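Local coordinates for extracellular sialidase/neuraminidase, putative (Aspergillus fumigatus, PDB 2XZI), which probably acts as an exo-acting sialidase of Kdnase type, releasing terminal deaminated neuraminic acid (KDN) from glycosides, at residues A[191-196]-A[232-237]; A[196-201]-A[216-221]; A[288-293]-A[307-312]; A[317-322]-A[379-384]. All coordinates share one frame; numbering follows the deposited sequence.

Contact 1 of 4, residues A[191-196]-A[232-237]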
loop_
_atom_site.group_PDB
_atom_site.type_symbol
_atom_site.label_atom_id
_atom_site.label_comp_id
_atom_site.label_asym_id
_atom_site.label_seq_id
_atom_site.Cartn_x
_atom_site.Cartn_y
_atom_site.Cartn_z
ATOM N N ILE A 191 5.668 9.519 -2.060
ATOM C CA ILE A 191 5.441 10.468 -3.143
ATOM C C ILE A 191 6.654 11.327 -3.408
ATOM O O ILE A 191 7.543 11.439 -2.563
ATOM C CB ILE A 191 4.223 11.399 -2.853
ATOM C CG1 ILE A 191 4.474 12.229 -1.582
ATOM C CG2 ILE A 191 2.921 10.572 -2.806
ATOM C CD1 ILE A 191 3.366 13.181 -1.238
ATOM N N ARG A 192 6.667 11.939 -4.589
ATOM C CA ARG A 192 7.645 12.972 -4.942
ATOM C C ARG A 192 6.890 14.279 -5.109
ATOM O O ARG A 192 5.903 14.341 -5.865
ATOM C CB ARG A 192 8.385 12.584 -6.228
ATOM C CG ARG A 192 9.558 13.485 -6.618
ATOM C CD ARG A 192 9.120 14.535 -7.620
ATOM N NE ARG A 192 10.248 15.129 -8.354
ATOM C CZ ARG A 192 10.195 16.292 -8.998
ATOM N NH1 ARG A 192 9.075 17.016 -9.015
ATOM N NH2 ARG A 192 11.266 16.741 -9.635
ATOM N N LEU A 193 7.371 15.325 -4.435
ATOM C CA LEU A 193 6.699 16.623 -4.411
ATOM C C LEU A 193 7.035 17.453 -5.643
ATOM O O LEU A 193 8.089 17.258 -6.255
ATOM C CB LEU A 193 7.093 17.393 -3.153
ATOM C CG LEU A 193 6.886 16.655 -1.827
ATOM C CD1 LEU A 193 7.184 17.613 -0.662
ATOM C CD2 LEU A 193 5.458 16.168 -1.694
ATOM N N THR A 194 6.152 18.394 -5.965
ATOM C CA THR A 194 6.426 19.362 -7.029
ATOM C C THR A 194 7.780 20.036 -6.780
ATOM O O THR A 194 8.516 20.289 -7.713
ATOM C CB THR A 194 5.307 20.425 -7.141
ATOM O OG1 THR A 194 5.126 21.054 -5.864
ATOM C CG2 THR A 194 4.007 19.782 -7.600
ATOM N N THR A 195 8.105 20.298 -5.518
ATOM C CA THR A 195 9.363 20.954 -5.144
ATOM C C THR A 195 10.605 20.034 -5.115
ATOM O O THR A 195 11.735 20.495 -4.878
ATOM C CB THR A 195 9.204 21.661 -3.811
ATOM O OG1 THR A 195 8.498 20.800 -2.904
ATOM C CG2 THR A 195 8.380 22.931 -3.999
ATOM N N GLY A 196 10.397 18.738 -5.340
ATOM C CA GLY A 196 11.495 17.801 -5.580
ATOM C C GLY A 196 11.812 16.790 -4.498
ATOM O O GLY A 196 12.546 15.827 -4.753
ATOM N N ILE A 232 0.040 9.599 2.389
ATOM C CA ILE A 232 0.467 10.966 2.107
ATOM C C ILE A 232 0.127 11.335 0.668
ATOM O O ILE A 232 0.251 10.509 -0.263
ATOM C CB ILE A 232 1.997 11.141 2.387
ATOM C CG1 ILE A 232 2.417 12.618 2.380
ATOM C CG2 ILE A 232 2.860 10.347 1.390
ATOM C CD1 ILE A 232 2.173 13.338 3.669
ATOM N N VAL A 233 -0.326 12.571 0.482
ATOM C CA VAL A 233 -0.503 13.128 -0.859
ATOM C C VAL A 233 -0.156 14.608 -0.817
ATOM O O VAL A 233 -0.239 15.246 0.237
ATOM C CB VAL A 233 -1.932 12.866 -1.428
ATOM C CG1 VAL A 233 -2.926 13.945 -0.969
ATOM C CG2 VAL A 233 -1.919 12.750 -2.959
ATOM N N GLN A 234 0.238 15.126 -1.973
ATOM C CA GLN A 234 0.370 16.558 -2.148
ATOM C C GLN A 234 -0.902 17.009 -2.839
ATOM O O GLN A 234 -1.223 16.541 -3.923
ATOM C CB GLN A 234 1.586 16.887 -2.999
ATOM C CG GLN A 234 1.937 18.361 -2.962
ATOM C CD GLN A 234 3.142 18.713 -3.806
ATOM O OE1 GLN A 234 3.592 17.946 -4.675
ATOM N NE2 GLN A 234 3.670 19.906 -3.562
ATOM N N THR A 235 -1.636 17.875 -2.161
ATOM C CA THR A 235 -2.929 18.357 -2.639
ATOM C C THR A 235 -2.708 19.403 -3.737
ATOM O O THR A 235 -1.577 19.854 -3.931
ATOM C CB THR A 235 -3.825 18.840 -1.467
ATOM O OG1 THR A 235 -3.061 19.644 -0.564
ATOM C CG2 THR A 235 -4.339 17.628 -0.690
ATOM N N PRO A 236 -3.766 19.749 -4.494
ATOM C CA PRO A 236 -3.544 20.663 -5.611
ATOM C C PRO A 236 -2.954 22.018 -5.204
ATOM O O PRO A 236 -2.208 22.599 -5.986
ATOM C CB PRO A 236 -4.942 20.816 -6.221
ATOM C CG PRO A 236 -5.610 19.485 -5.911
ATOM C CD PRO A 236 -5.124 19.168 -4.527
ATOM N N ASP A 237 -3.246 22.475 -3.987
ATOM C CA ASP A 237 -2.621 23.694 -3.440
ATOM C C ASP A 237 -1.111 23.576 -3.143
ATOM O O ASP A 237 -0.481 24.569 -2.773
ATOM C CB ASP A 237 -3.408 24.212 -2.217
ATOM C CG ASP A 237 -3.403 23.230 -1.036
ATOM O OD1 ASP A 237 -2.707 22.198 -1.111
ATOM O OD2 ASP A 237 -4.105 23.468 -0.026
HETATM O O HOH W 1 3.286 15.068 -5.262
#

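Contact 2 of 4, residues A[196-201]-A[216-221]. With NO2 (nitrite ion), chain H.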
loop_
_atom_site.group_PDB
_atom_site.type_symbol
_atom_site.label_atom_id
_atom_site.label_comp_id
_atom_site.label_asym_id
_atom_site.label_seq_id
_atom_site.Cartn_x
_atom_site.Cartn_y
_atom_site.Cartn_z
ATOM N N GLY A 196 10.397 18.738 -5.340
ATOM C CA GLY A 196 11.495 17.801 -5.580
ATOM C C GLY A 196 11.812 16.790 -4.498
ATOM O O GLY A 196 12.546 15.827 -4.753
ATOM N N GLU A 197 11.297 17.012 -3.292
ATOM C CA GLU A 197 11.559 16.092 -2.171
ATOM C C GLU A 197 10.725 14.814 -2.256
ATOM O O GLU A 197 9.672 14.786 -2.894
ATOM C CB GLU A 197 11.277 16.752 -0.820
ATOM C CG GLU A 197 12.018 18.067 -0.545
ATOM C CD GLU A 197 11.291 19.297 -1.075
ATOM O OE1 GLU A 197 10.279 19.167 -1.814
ATOM O OE2 GLU A 197 11.746 20.413 -0.722
ATOM N N LEU A 198 11.216 13.766 -1.600
ATOM C CA LEU A 198 10.404 12.559 -1.394
ATOM C C LEU A 198 9.777 12.597 -0.014
ATOM O O LEU A 198 10.394 13.054 0.948
ATOM C CB LEU A 198 11.243 11.292 -1.519
ATOM C CG LEU A 198 12.014 11.091 -2.831
ATOM C CD1 LEU A 198 12.697 9.734 -2.849
ATOM C CD2 LEU A 198 11.084 11.205 -4.024
ATOM N N VAL A 199 8.548 12.097 0.095
ATOM C CA VAL A 199 7.902 11.963 1.393
ATOM C C VAL A 199 7.307 10.568 1.477
ATOM O O VAL A 199 6.497 10.163 0.619
ATOM C CB VAL A 199 6.775 13.005 1.628
ATOM C CG1 VAL A 199 6.247 12.881 3.055
ATOM C CG2 VAL A 199 7.283 14.408 1.415
ATOM N N ILE A 200 7.734 9.846 2.512
ATOM C CA ILE A 200 7.285 8.484 2.786
ATOM C C ILE A 200 6.543 8.475 4.122
ATOM O O ILE A 200 7.101 8.883 5.149
ATOM C CB ILE A 200 8.484 7.494 2.774
ATOM C CG1 ILE A 200 9.215 7.528 1.411
ATOM C CG2 ILE A 200 8.026 6.076 3.132
ATOM C CD1 ILE A 200 10.299 8.654 1.254
ATOM N N PRO A 201 5.279 8.044 4.117
ATOM C CA PRO A 201 4.537 8.059 5.379
ATOM C C PRO A 201 4.916 6.881 6.245
ATOM O O PRO A 201 5.103 5.772 5.744
ATOM C CB PRO A 201 3.078 7.944 4.927
ATOM C CG PRO A 201 3.152 7.114 3.671
ATOM C CD PRO A 201 4.462 7.512 3.004
ATOM N N ARG A 216 19.348 10.004 -2.257
ATOM C CA ARG A 216 18.764 10.911 -1.279
ATOM C C ARG A 216 19.374 10.802 0.098
ATOM O O ARG A 216 19.846 9.746 0.493
ATOM C CB ARG A 216 17.258 10.648 -1.156
ATOM C CG ARG A 216 16.480 10.810 -2.464
ATOM C CD ARG A 216 16.417 12.246 -2.970
ATOM N NE ARG A 216 15.414 12.325 -4.020
ATOM C CZ ARG A 216 14.710 13.404 -4.311
ATOM N NH1 ARG A 216 14.903 14.544 -3.637
ATOM N NH2 ARG A 216 13.801 13.347 -5.275
ATOM N N THR A 217 19.354 11.919 0.808
ATOM C CA THR A 217 19.592 11.888 2.237
ATOM C C THR A 217 18.241 11.937 2.947
ATOM O O THR A 217 17.320 12.661 2.540
ATOM C CB THR A 217 20.533 13.003 2.670
ATOM O OG1 THR A 217 20.010 14.242 2.217
ATOM C CG2 THR A 217 21.902 12.793 2.038
ATOM N N TRP A 218 18.127 11.135 3.992
ATOM C CA TRP A 218 16.858 10.935 4.674
ATOM C C TRP A 218 16.846 11.658 6.004
ATOM O O TRP A 218 17.880 11.755 6.689
ATOM C CB TRP A 218 16.562 9.448 4.890
ATOM C CG TRP A 218 16.724 8.612 3.662
ATOM C CD1 TRP A 218 17.773 7.769 3.368
ATOM C CD2 TRP A 218 15.827 8.537 2.546
ATOM N NE1 TRP A 218 17.579 7.187 2.137
ATOM C CE2 TRP A 218 16.396 7.636 1.609
ATOM C CE3 TRP A 218 14.601 9.148 2.246
ATOM C CZ2 TRP A 218 15.765 7.317 0.398
ATOM C CZ3 TRP A 218 13.973 8.830 1.020
ATOM C CH2 TRP A 218 14.569 7.920 0.122
ATOM N N SER A 219 15.675 12.157 6.378
ATOM C CA SER A 219 15.487 12.703 7.724
ATOM C C SER A 219 14.067 12.395 8.192
ATOM O O SER A 219 13.231 11.926 7.400
ATOM C CB SER A 219 15.752 14.203 7.737
ATOM O OG SER A 219 14.853 14.869 6.895
ATOM N N VAL A 220 13.803 12.626 9.473
ATOM C CA VAL A 220 12.498 12.324 10.050
ATOM C C VAL A 220 11.748 13.598 10.411
ATOM O O VAL A 220 12.291 14.478 11.098
ATOM C CB VAL A 220 12.631 11.460 11.315
ATOM C CG1 VAL A 220 11.259 11.234 11.955
ATOM C CG2 VAL A 220 13.310 10.139 11.000
ATOM N N GLN A 221 10.505 13.678 9.965
ATOM C CA GLN A 221 9.585 14.723 10.375
ATOM C C GLN A 221 8.583 14.109 11.350
ATOM O O GLN A 221 7.684 13.340 10.948
ATOM C CB GLN A 221 8.875 15.317 9.161
ATOM C CG GLN A 221 7.833 16.349 9.533
ATOM C CD GLN A 221 7.043 16.850 8.339
ATOM O OE1 GLN A 221 6.578 16.069 7.504
ATOM N NE2 GLN A 221 6.842 18.163 8.273
HETATM N N NO2 H . 11.890 17.617 8.238
HETATM O O1 NO2 H . 11.169 18.394 7.231
HETATM O O2 NO2 H . 13.182 17.181 7.703
#

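Contact 3 of 4, residues A[288-293]-A[307-312]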
loop_
_atom_site.group_PDB
_atom_site.type_symbol
_atom_site.label_atom_id
_atom_site.label_comp_id
_atom_site.label_asym_id
_atom_site.label_seq_id
_atom_site.Cartn_x
_atom_site.Cartn_y
_atom_site.Cartn_z
ATOM N N PRO A 288 -9.640 20.031 -14.408
ATOM C CA PRO A 288 -9.850 20.128 -12.963
ATOM C C PRO A 288 -8.879 19.226 -12.206
ATOM O O PRO A 288 -8.761 18.045 -12.527
ATOM C CB PRO A 288 -11.297 19.650 -12.786
ATOM C CG PRO A 288 -11.552 18.747 -13.958
ATOM C CD PRO A 288 -10.562 19.066 -15.041
ATOM N N ALA A 289 -8.177 19.787 -11.225
ATOM C CA ALA A 289 -7.240 19.021 -10.407
ATOM C C ALA A 289 -7.986 17.968 -9.596
ATOM O O ALA A 289 -9.088 18.231 -9.104
ATOM C CB ALA A 289 -6.474 19.943 -9.495
ATOM N N ARG A 290 -7.396 16.776 -9.475
ATOM C CA ARG A 290 -8.062 15.662 -8.793
ATOM C C ARG A 290 -7.130 14.897 -7.861
ATOM O O ARG A 290 -5.984 14.596 -8.223
ATOM C CB ARG A 290 -8.651 14.688 -9.825
ATOM C CG ARG A 290 -9.648 15.318 -10.840
ATOM C CD ARG A 290 -10.200 14.251 -11.777
ATOM N NE ARG A 290 -10.733 14.712 -13.069
ATOM C CZ ARG A 290 -9.996 14.952 -14.155
ATOM N NH1 ARG A 290 -8.669 14.855 -14.134
ATOM N NH2 ARG A 290 -10.597 15.297 -15.281
ATOM N N THR A 291 -7.648 14.563 -6.677
ATOM C CA THR A 291 -7.046 13.625 -5.754
ATOM C C THR A 291 -8.009 12.460 -5.679
ATOM O O THR A 291 -9.237 12.655 -5.629
ATOM C CB THR A 291 -6.878 14.229 -4.347
ATOM O OG1 THR A 291 -6.130 15.447 -4.417
ATOM C CG2 THR A 291 -6.139 13.285 -3.421
ATOM N N ILE A 292 -7.452 11.248 -5.701
ATOM C CA ILE A 292 -8.204 9.998 -5.610
ATOM C C ILE A 292 -7.974 9.361 -4.229
ATOM O O ILE A 292 -6.862 9.382 -3.697
ATOM C CB ILE A 292 -7.757 8.979 -6.713
ATOM C CG1 ILE A 292 -7.492 9.638 -8.086
ATOM C CG2 ILE A 292 -8.756 7.817 -6.784
ATOM C CD1 ILE A 292 -8.701 10.365 -8.730
ATOM N N PHE A 293 -9.040 8.809 -3.649
ATOM C CA PHE A 293 -8.956 8.107 -2.366
ATOM C C PHE A 293 -9.666 6.758 -2.455
ATOM O O PHE A 293 -10.695 6.640 -3.129
ATOM C CB PHE A 293 -9.558 8.948 -1.237
ATOM C CG PHE A 293 -9.433 8.304 0.109
ATOM C CD1 PHE A 293 -8.200 8.242 0.756
ATOM C CD2 PHE A 293 -10.542 7.725 0.725
ATOM C CE1 PHE A 293 -8.064 7.633 1.995
ATOM C CE2 PHE A 293 -10.415 7.105 1.976
ATOM C CZ PHE A 293 -9.165 7.060 2.613
ATOM N N VAL A 307 -13.896 3.882 -4.291
ATOM C CA VAL A 307 -12.910 4.825 -4.827
ATOM C C VAL A 307 -13.598 6.174 -5.041
ATOM O O VAL A 307 -14.732 6.205 -5.524
ATOM C CB VAL A 307 -12.232 4.276 -6.116
ATOM C CG1 VAL A 307 -13.226 4.150 -7.295
ATOM C CG2 VAL A 307 -11.031 5.137 -6.478
ATOM N N ARG A 308 -12.923 7.266 -4.677
ATOM C CA ARG A 308 -13.507 8.604 -4.690
ATOM C C ARG A 308 -12.584 9.641 -5.294
ATOM O O ARG A 308 -11.352 9.455 -5.310
ATOM C CB ARG A 308 -13.764 9.060 -3.258
ATOM C CG ARG A 308 -14.651 8.138 -2.423
ATOM C CD ARG A 308 -14.640 8.705 -1.031
ATOM N NE ARG A 308 -15.249 7.883 0.002
ATOM C CZ ARG A 308 -16.444 8.117 0.534
ATOM N NH1 ARG A 308 -17.202 9.117 0.072
ATOM N NH2 ARG A 308 -16.872 7.354 1.534
ATOM N N ILE A 309 -13.181 10.764 -5.714
ATOM C CA ILE A 309 -12.450 11.915 -6.262
ATOM C C ILE A 309 -12.725 13.167 -5.430
ATOM O O ILE A 309 -13.877 13.434 -5.046
ATOM C CB ILE A 309 -12.819 12.194 -7.737
ATOM C CG1 ILE A 309 -12.509 10.981 -8.642
ATOM C CG2 ILE A 309 -12.136 13.463 -8.260
ATOM C CD1 ILE A 309 -13.311 10.940 -9.970
ATOM N N SER A 310 -11.670 13.929 -5.139
ATOM C CA SER A 310 -11.866 15.290 -4.624
ATOM C C SER A 310 -11.321 16.281 -5.627
ATOM O O SER A 310 -10.225 16.078 -6.157
ATOM C CB SER A 310 -11.158 15.504 -3.290
ATOM O OG SER A 310 -11.348 16.857 -2.849
ATOM N N TYR A 311 -12.057 17.373 -5.831
ATOM C CA TYR A 311 -11.626 18.490 -6.662
ATOM C C TYR A 311 -11.116 19.657 -5.815
ATOM O O TYR A 311 -10.702 20.685 -6.360
ATOM C CB TYR A 311 -12.793 18.964 -7.532
ATOM C CG TYR A 311 -13.314 17.894 -8.445
ATOM C CD1 TYR A 311 -12.650 17.592 -9.625
ATOM C CD2 TYR A 311 -14.460 17.166 -8.116
ATOM C CE1 TYR A 311 -13.123 16.600 -10.485
ATOM C CE2 TYR A 311 -14.947 16.177 -8.968
ATOM C CZ TYR A 311 -14.271 15.896 -10.136
ATOM O OH TYR A 311 -14.761 14.920 -10.969
ATOM N N ASP A 312 -11.134 19.502 -4.500
ATOM C CA ASP A 312 -10.753 20.593 -3.590
ATOM C C ASP A 312 -9.252 20.786 -3.537
ATOM O O ASP A 312 -8.498 19.813 -3.523
ATOM C CB ASP A 312 -11.280 20.344 -2.177
ATOM C CG ASP A 312 -12.790 20.435 -2.080
ATOM O OD1 ASP A 312 -13.421 21.191 -2.859
ATOM O OD2 ASP A 312 -13.352 19.762 -1.200
HETATM O O HOH W 2 -10.210 20.676 -8.935
HETATM O O HOH W 3 -8.033 17.358 -4.812
#

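Contact 4 of 4, residues A[317-322]-A[379-384]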
loop_
_atom_site.group_PDB
_atom_site.type_symbol
_atom_site.label_atom_id
_atom_site.label_comp_id
_atom_site.label_asym_id
_atom_site.label_seq_id
_atom_site.Cartn_x
_atom_site.Cartn_y
_atom_site.Cartn_z
ATOM N N LYS A 317 -13.186 17.701 0.772
ATOM C CA LYS A 317 -14.320 16.804 0.559
ATOM C C LYS A 317 -14.104 15.937 -0.665
ATOM O O LYS A 317 -13.713 16.424 -1.733
ATOM C CB LYS A 317 -15.636 17.586 0.403
ATOM C CG LYS A 317 -16.874 16.704 0.538
ATOM C CD LYS A 317 -18.170 17.448 0.247
ATOM C CE LYS A 317 -19.377 16.612 0.648
ATOM N NZ LYS A 317 -19.357 15.241 0.040
ATOM N N PHE A 318 -14.389 14.652 -0.493
ATOM C CA PHE A 318 -14.454 13.704 -1.600
ATOM C C PHE A 318 -15.906 13.422 -1.977
ATOM O O PHE A 318 -16.808 13.487 -1.123
ATOM C CB PHE A 318 -13.748 12.392 -1.224
ATOM C CG PHE A 318 -12.253 12.503 -1.184
ATOM C CD1 PHE A 318 -11.608 13.070 -0.091
ATOM C CD2 PHE A 318 -11.488 12.067 -2.260
ATOM C CE1 PHE A 318 -10.223 13.197 -0.057
ATOM C CE2 PHE A 318 -10.100 12.205 -2.239
ATOM C CZ PHE A 318 -9.465 12.773 -1.141
ATOM N N ASN A 319 -16.137 13.116 -3.246
ATOM C CA ASN A 319 -17.474 12.746 -3.706
ATOM C C ASN A 319 -17.835 11.351 -3.186
ATOM O O ASN A 319 -17.040 10.703 -2.498
ATOM C CB ASN A 319 -17.624 12.867 -5.237
ATOM C CG ASN A 319 -16.711 11.907 -6.049
ATOM O OD1 ASN A 319 -16.054 11.003 -5.520
ATOM N ND2 ASN A 319 -16.710 12.101 -7.369
ATOM N N TYR A 320 -19.042 10.893 -3.496
ATOM C CA TYR A 320 -19.440 9.550 -3.118
ATOM C C TYR A 320 -18.520 8.525 -3.787
ATOM O O TYR A 320 -18.089 7.551 -3.145
ATOM C CB TYR A 320 -20.907 9.302 -3.503
ATOM C CG TYR A 320 -21.409 7.924 -3.136
ATOM C CD1 TYR A 320 -21.072 6.808 -3.907
ATOM C CD2 TYR A 320 -22.209 7.731 -2.009
ATOM C CE1 TYR A 320 -21.507 5.537 -3.577
ATOM C CE2 TYR A 320 -22.667 6.441 -1.673
ATOM C CZ TYR A 320 -22.304 5.357 -2.468
ATOM O OH TYR A 320 -22.725 4.077 -2.171
ATOM N N GLY A 321 -18.258 8.736 -5.072
ATOM C CA GLY A 321 -17.375 7.867 -5.829
ATOM C C GLY A 321 -18.123 6.668 -6.357
ATOM O O GLY A 321 -19.292 6.775 -6.746
ATOM N N ARG A 322 -17.447 5.528 -6.380
ATOM C CA ARG A 322 -18.051 4.304 -6.874
ATOM C C ARG A 322 -17.601 3.093 -6.055
ATOM O O ARG A 322 -16.430 2.956 -5.709
ATOM C CB ARG A 322 -17.748 4.102 -8.359
ATOM C CG ARG A 322 -18.606 3.018 -8.995
ATOM C CD ARG A 322 -18.605 3.069 -10.503
ATOM N NE ARG A 322 -19.686 2.228 -11.015
ATOM C CZ ARG A 322 -20.068 2.172 -12.285
ATOM N NH1 ARG A 322 -19.478 2.915 -13.212
ATOM N NH2 ARG A 322 -21.091 1.385 -12.614
ATOM N N TRP A 379 -15.301 5.773 -15.425
ATOM C CA TRP A 379 -15.941 4.690 -14.692
ATOM C C TRP A 379 -16.374 5.149 -13.294
ATOM O O TRP A 379 -17.502 4.883 -12.868
ATOM C CB TRP A 379 -15.063 3.437 -14.630
ATOM C CG TRP A 379 -15.747 2.311 -13.941
ATOM C CD1 TRP A 379 -16.620 1.422 -14.494
ATOM C CD2 TRP A 379 -15.641 1.966 -12.557
ATOM N NE1 TRP A 379 -17.055 0.533 -13.544
ATOM C CE2 TRP A 379 -16.467 0.837 -12.345
ATOM C CE3 TRP A 379 -14.919 2.491 -11.473
ATOM C CZ2 TRP A 379 -16.598 0.225 -11.088
ATOM C CZ3 TRP A 379 -15.034 1.872 -10.227
ATOM C CH2 TRP A 379 -15.866 0.751 -10.047
ATOM N N ILE A 380 -15.507 5.869 -12.587
ATOM C CA ILE A 380 -15.870 6.360 -11.261
ATOM C C ILE A 380 -17.052 7.320 -11.345
ATOM O O ILE A 380 -18.021 7.193 -10.590
ATOM C CB ILE A 380 -14.709 7.103 -10.579
ATOM C CG1 ILE A 380 -13.469 6.203 -10.474
ATOM C CG2 ILE A 380 -15.127 7.579 -9.185
ATOM C CD1 ILE A 380 -12.202 6.912 -9.914
ATOM N N LEU A 381 -16.951 8.286 -12.256
ATOM C CA LEU A 381 -17.942 9.373 -12.387
ATOM C C LEU A 381 -19.321 8.935 -12.867
ATOM O O LEU A 381 -20.312 9.599 -12.574
ATOM C CB LEU A 381 -17.397 10.479 -13.293
ATOM C CG LEU A 381 -16.176 11.191 -12.721
ATOM C CD1 LEU A 381 -15.478 11.982 -13.836
ATOM C CD2 LEU A 381 -16.569 12.069 -11.537
ATOM N N ASN A 382 -19.382 7.826 -13.593
ATOM C CA ASN A 382 -20.648 7.283 -14.070
ATOM C C ASN A 382 -21.274 6.271 -13.106
ATOM O O ASN A 382 -22.232 5.574 -13.454
ATOM C CB ASN A 382 -20.469 6.749 -15.493
ATOM C CG ASN A 382 -20.397 7.883 -16.504
ATOM O OD1 ASN A 382 -21.393 8.567 -16.752
ATOM N ND2 ASN A 382 -19.216 8.107 -17.082
ATOM N N GLY A 383 -20.749 6.214 -11.882
ATOM C CA GLY A 383 -21.301 5.356 -10.837
ATOM C C GLY A 383 -22.722 5.788 -10.486
ATOM O O GLY A 383 -23.041 6.978 -10.576
ATOM N N PRO A 384 -23.571 4.831 -10.081
ATOM C CA PRO A 384 -25.001 5.068 -9.851
ATOM C C PRO A 384 -25.306 5.897 -8.600
ATOM O O PRO A 384 -26.448 6.297 -8.406
ATOM C CB PRO A 384 -25.555 3.647 -9.702
ATOM C CG PRO A 384 -24.436 2.885 -9.135
ATOM C CD PRO A 384 -23.220 3.420 -9.848
#

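Contact 1 of 4, residues A[191-196]-A[232-237]
Where two successive blades of the beta-propeller meet, the amide of Q234 reaches from the end of strand 230-234 to T194 in the turn that follows strand 191-192. From 191 to 194 and from 232 to 234 the two chains head the same way, 15° apart. L193 to G196 form a type I beta turn, and its second residue, T194, binds both ends of the amide. T194 N donates to Q234 OE1 at 2.9 Å, in the carbonyl plane, on a lone pair. Q234 NE2 gives a hydrogen to T194 OG1 at 3.0 Å, with the hydroxyl tilted 23° out of the amide plane. The side chain spans the gap because CG is anti to the backbone N (chi1 -168°) and the chain stays extended beyond it. Water 1 donates to both Q234 OE1 and R192 O, giving the buried oxygen a second partner, while NE2 also reaches the carbonyl of G238. Toward the strands, I191 CD1 packs on I232 CG1 at 3.8 Å, the side chains crossing at about a right angle. The contact joins the first strands of neighbouring blades, and the turn after one of them, as expected of a BNR-type beta-propeller.

Contact 2 of 4, residues A[196-201]-A[216-221]
L198 and R216 lie 8.5 Å apart, CA to CA, and farther along I200 and V220 lie 9.7 Å apart. These separations are too wide for direct pairing. Strand 205-210 runs between strands 198-202 and 217-222, so these two, each antiparallel to it, run the same way and meet through side chains, one of which reaches a backbone carbonyl. R216 spans the gap with a bend at chi2 (-68°), which turns its guanidinium end-on to the carbonyl of G196. NH1 and NH2 both donate to that oxygen, NH2 to G196 O at 2.8 Å with the acceptor close to the guanidinium plane. A salt bridge from NH2 to D110 gives the charge a further partner. L198 CG lies over one face of the guanidinium, toward its rim, 3.5 Å above the plane, and the two side chains cross at about a right angle. Next to it, I200 CD1 reaches W218 CZ3 at 3.7 Å, and L198 CD1 lies 4.0 Å from W218 CH2. Farther along the strand, S219 OG donates to nitrite O2 at 3.0 Å; the ion, probably from the crystallisation liquor, is also bonded to R210. Y116 and F118 of strand 115-122 meet the W218 ring edge-to-face, joining this outer strand to another blade, whereas V199, pointing away from segment 216-221, packs on I232 of strand 230-234.

Contact 3 of 4, residues A[288-293]-A[307-312]
With CG anti to the carbonyl carbon in both R290 (chi1 -57°) and Y311 (chi1 -60°), the two side chains run alongside each other in the same direction. That first torsion sets R290 CG 3.7 Å from Y311 CE1, and the extended chain carries CD and NE on past that ring atom, with the guanidinium and ring planes 61° apart. Outside the two segments, D3 takes both polar ends, R290 NH2 in a salt bridge and Y311 OH in a hydrogen bond, so one carboxylate bridges the two; R290 NH1 also bonds N284. P288 CB lies 4.0 Å from Y311 CD1. Behind these side chains is a beta hairpin, strands 290-294 and 305-310, the two middle strands of an antiparallel four-stranded propeller blade. T291 with S310 and F293 with R308 are hydrogen-bonded pairs, exemplified by S310 N to T291 O at 2.8 Å. Between them sits the non-hydrogen-bonded pair I292 and I309, whose side chains share a face and touch through CD1 and CG1 at 3.9 Å. There I292 CG2 also presses on V307 CG2 at 3.5 Å. Water 2 links the carbonyls of A289 and Y311 where the backbone ladder has ended. Water 3 takes a hydrogen from T291 OG1 and donates to S310 O and D312 O. S310 OG accepts from D312 N at 3.1 Å, an ST turn that leads the chain out of the strand, and also bonds to the carbonyl of K317.

Contact 4 of 4, residues A[317-322]-A[379-384]
R322 is gripped between W379 and G383, and packing is tight there. Its guanidinium lies flat on the indole, planes 11° apart, with CZ 4.0 Å from the centroid of the five-membered ring in a cation-pi contact. R322 CD sits over the six-membered ring, 3.4 Å from its centroid, a CH-pi contact. G383 CA lies over the opposite guanidinium face, toward its rim, at 3.5 Å from R322 NE. R322 NH1 donates to W379 O at 2.8 Å (166° at the hydrogen), near the guanidinium plane, and NE has a salt bridge to D326; together they restrict the group's rotation. The rest is looser: I380 CG2 meets G321 CA at 4.0 Å, and N319, whose OD1 accepts from the backbone N of I309, barely reaches L381 CD2 with ND2 at 4.2 Å. P384, exposed to solvent, brushes the guanidinium obliquely. An arginine sandwiched between an aromatic ring and backbone is a typical stacked cation-pi contact; here it joins C-terminal helix 377-381 to edge strand 322-323 of a blade.

In the fold
The four contacts follow a path across three successive blades of the propeller. Contacts 1 and 2, centres about 12 Å apart, share G196 and the sheet containing strands 191-192 and 198-202; in sequence, contact 2 falls within the span of contact 1. Contact 1 also reaches strand 230-234 of the next blade, and its P236 packs on A289 of contact 3, about 14 Å away between centres. Contacts 3 and 4, centres only about 10 Å apart, come later in the chain and are joined by K317, bonded to S310 and D312. Contacts 2 and 3 lie within blades, contact 1 joins two blades, and contact 4, about 32 Å from contact 2 between centres, ties the C-terminal helix to the last of the three.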